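Local coordinates for uncharacterized protein (Eubacterium siraeum, PDB 4OBM) that is of unknown function but belongs to the LytR-CpsA-Psr family, whose members probably attach anionic polymers to the bacterial cell wall, at residues A[35-43]-A[70-79]. Sequence-based numbering, arbitrary orientation.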
# COMPACT_ATOMS: atom_id res chain seq x y z
N ASP A 35 1.97 -6.36 19.63
CA ASP A 35 2.96 -5.85 20.57
C ASP A 35 4.13 -5.17 19.88
O ASP A 35 4.70 -4.23 20.44
CB ASP A 35 3.48 -6.99 21.46
CG ASP A 35 2.40 -7.71 22.25
OD1 ASP A 35 1.49 -7.01 22.79
OD2 ASP A 35 2.50 -8.94 22.41
N LYS A 36 4.49 -5.64 18.68
CA LYS A 36 5.66 -5.18 17.93
C LYS A 36 5.39 -3.98 17.02
O LYS A 36 4.27 -3.76 16.56
CB LYS A 36 6.25 -6.32 17.09
CG LYS A 36 7.01 -7.33 17.92
CD LYS A 36 6.90 -8.72 17.35
CE LYS A 36 7.42 -9.77 18.31
NZ LYS A 36 6.63 -9.85 19.59
N THR A 37 6.46 -3.23 16.77
CA THR A 37 6.51 -2.08 15.89
C THR A 37 6.42 -2.56 14.46
O THR A 37 7.11 -3.54 14.13
CB THR A 37 7.85 -1.33 16.10
OG1 THR A 37 8.19 -1.33 17.49
CG2 THR A 37 7.85 0.07 15.52
N PRO A 38 5.64 -1.91 13.58
CA PRO A 38 5.60 -2.36 12.17
C PRO A 38 6.99 -2.38 11.49
O PRO A 38 7.84 -1.52 11.76
CB PRO A 38 4.69 -1.33 11.50
CG PRO A 38 3.85 -0.81 12.58
CD PRO A 38 4.74 -0.76 13.79
N ASP A 39 7.20 -3.40 10.64
CA ASP A 39 8.42 -3.59 9.85
C ASP A 39 8.24 -3.15 8.40
O ASP A 39 9.23 -2.92 7.71
CB ASP A 39 8.86 -5.07 9.85
CG ASP A 39 9.83 -5.42 10.96
OD1 ASP A 39 10.90 -4.76 11.04
OD2 ASP A 39 9.53 -6.36 11.73
N LYS A 40 6.99 -3.09 7.91
CA LYS A 40 6.73 -2.72 6.51
C LYS A 40 5.81 -1.53 6.43
O LYS A 40 4.96 -1.34 7.30
CB LYS A 40 6.19 -3.89 5.69
CG LYS A 40 7.33 -4.86 5.38
CD LYS A 40 6.88 -6.08 4.63
CE LYS A 40 7.94 -7.16 4.72
NZ LYS A 40 9.24 -6.75 4.12
N TYR A 41 6.08 -0.67 5.46
CA TYR A 41 5.38 0.61 5.29
C TYR A 41 5.10 0.84 3.83
O TYR A 41 5.97 0.65 3.00
CB TYR A 41 6.22 1.78 5.88
CG TYR A 41 6.52 1.62 7.36
CD1 TYR A 41 7.63 0.89 7.79
CD2 TYR A 41 5.67 2.15 8.32
CE1 TYR A 41 7.86 0.68 9.15
CE2 TYR A 41 5.91 1.96 9.68
CZ TYR A 41 7.02 1.23 10.09
OH TYR A 41 7.25 1.02 11.42
N MSE A 42 3.83 1.13 3.51
CA MSE A 42 3.38 1.34 2.14
C MSE A 42 2.18 2.26 2.13
O MSE A 42 1.25 2.06 2.90
CB MSE A 42 3.02 -0.01 1.47
CG MSE A 42 2.58 0.11 -0.01
SE MSE A 42 2.09 -1.58 -0.82
CE MSE A 42 3.83 -2.23 -1.06
N THR A 43 2.22 3.30 1.28
CA THR A 43 1.07 4.17 1.07
C THR A 43 0.31 3.65 -0.16
O THR A 43 0.90 2.98 -1.01
CB THR A 43 1.45 5.65 0.94
OG1 THR A 43 2.36 5.79 -0.14
CG2 THR A 43 2.01 6.26 2.24
N ILE A 70 11.67 5.64 9.67
CA ILE A 70 10.22 5.48 9.62
C ILE A 70 9.78 4.64 10.82
O ILE A 70 8.87 5.05 11.54
CB ILE A 70 9.76 4.84 8.27
CG1 ILE A 70 10.17 5.65 7.04
CG2 ILE A 70 8.24 4.57 8.25
CD1 ILE A 70 9.56 7.02 6.93
N LYS A 71 10.46 3.49 11.05
CA LYS A 71 10.15 2.58 12.14
C LYS A 71 10.28 3.24 13.50
O LYS A 71 9.39 3.05 14.32
CB LYS A 71 11.01 1.32 12.07
CG LYS A 71 10.61 0.26 13.09
CD LYS A 71 11.27 -1.07 12.83
CE LYS A 71 10.74 -2.04 13.85
NZ LYS A 71 11.46 -3.33 13.81
N GLN A 72 11.36 4.03 13.74
CA GLN A 72 11.58 4.72 15.02
C GLN A 72 10.45 5.70 15.28
O GLN A 72 9.89 5.70 16.37
CB GLN A 72 12.94 5.45 15.05
CG GLN A 72 14.13 4.54 15.31
CD GLN A 72 15.45 5.26 15.19
OE1 GLN A 72 15.66 6.15 14.36
NE2 GLN A 72 16.39 4.86 16.02
N ILE A 73 10.07 6.49 14.25
CA ILE A 73 8.99 7.46 14.31
C ILE A 73 7.68 6.73 14.62
O ILE A 73 6.97 7.17 15.52
CB ILE A 73 8.91 8.31 13.01
CG1 ILE A 73 10.19 9.18 12.87
CG2 ILE A 73 7.64 9.17 12.97
CD1 ILE A 73 10.59 9.52 11.43
N CYS A 74 7.39 5.61 13.93
CA CYS A 74 6.18 4.82 14.17
C CYS A 74 6.13 4.29 15.62
O CYS A 74 5.04 4.25 16.21
CB CYS A 74 6.04 3.69 13.16
SG CYS A 74 4.42 2.89 13.17
N GLU A 75 7.29 3.92 16.20
CA GLU A 75 7.35 3.42 17.58
C GLU A 75 7.00 4.51 18.58
O GLU A 75 6.19 4.29 19.48
CB GLU A 75 8.73 2.82 17.91
CG GLU A 75 8.88 2.28 19.34
CD GLU A 75 7.88 1.26 19.86
OE1 GLU A 75 7.16 0.63 19.05
OE2 GLU A 75 7.85 1.07 21.10
N GLN A 76 7.61 5.68 18.40
CA GLN A 76 7.48 6.83 19.29
C GLN A 76 6.16 7.56 19.13
O GLN A 76 5.56 7.93 20.14
CB GLN A 76 8.63 7.82 19.04
CG GLN A 76 10.01 7.27 19.41
CD GLN A 76 11.18 8.05 18.84
OE1 GLN A 76 11.08 8.74 17.81
NE2 GLN A 76 12.33 7.90 19.47
N SER A 77 5.73 7.80 17.89
CA SER A 77 4.56 8.64 17.63
C SER A 77 3.44 8.01 16.77
O SER A 77 2.48 8.72 16.45
CB SER A 77 5.03 9.93 16.98
OG SER A 77 6.12 10.50 17.67
N GLY A 78 3.53 6.72 16.45
CA GLY A 78 2.50 6.03 15.67
C GLY A 78 2.47 6.35 14.19
O GLY A 78 3.26 7.18 13.71
N GLU A 79 1.54 5.69 13.46
CA GLU A 79 1.32 5.85 12.02
C GLU A 79 0.92 7.28 11.65
O GLU A 79 1.34 7.76 10.60
CB GLU A 79 0.25 4.88 11.50
CG GLU A 79 0.75 3.47 11.26
CD GLU A 79 0.93 2.58 12.47
OE1 GLU A 79 0.78 3.06 13.61
OE2 GLU A 79 1.26 1.39 12.28
O HOH W 1 9.51 -4.86 15.36
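Strand 40-43 and helix 70-79 cross almost at right angles (92°), and the loop leading into the strand runs close to the helix, with Thr37 CA 5.8 Å from Glu75 CA. Tyr41 lays its ring against the first turn of the helix: Ile70 CG2 sits over the ring centre in a CH-pi contact, 3.5 Å from the centroid, while Cys74 SG lies in the ring plane at the edge. Tyr41 OH reaches back to Pro38 O in a weak hydrogen bond, and Pro38 packs its CD against Cys74 SG at 3.7 Å. Lys71 has CG anti to the backbone N (chi1 -173°) and stays extended, which carries it past Thr37 CG2 and Pro38 O until NZ meets Asp39 OD1 at 3.2 Å, from above the carboxylate plane. A water joins the same NZ to Thr37 O. With an alanine in place of Lys71, the carboxylate of Asp39 would probably be left without its positive mate, and Thr37 CG2 and Pro38 O without the aliphatic chain packed against them. Thr37 OG1 donates to OE1 of Glu75, one helical turn beyond Lys71, at 2.7 Å, again from above the carboxylate. Glu79 OE2 comes near Pro38 CG but is hydrogen-bonded to Thr29 and salt-bridged to Arg99 of the central sheet. The chemistry thus divides: apolar packing joins sheet to helix around Tyr41, whereas charged and hydroxyl groups tie the incoming loop to the more exposed helix flank.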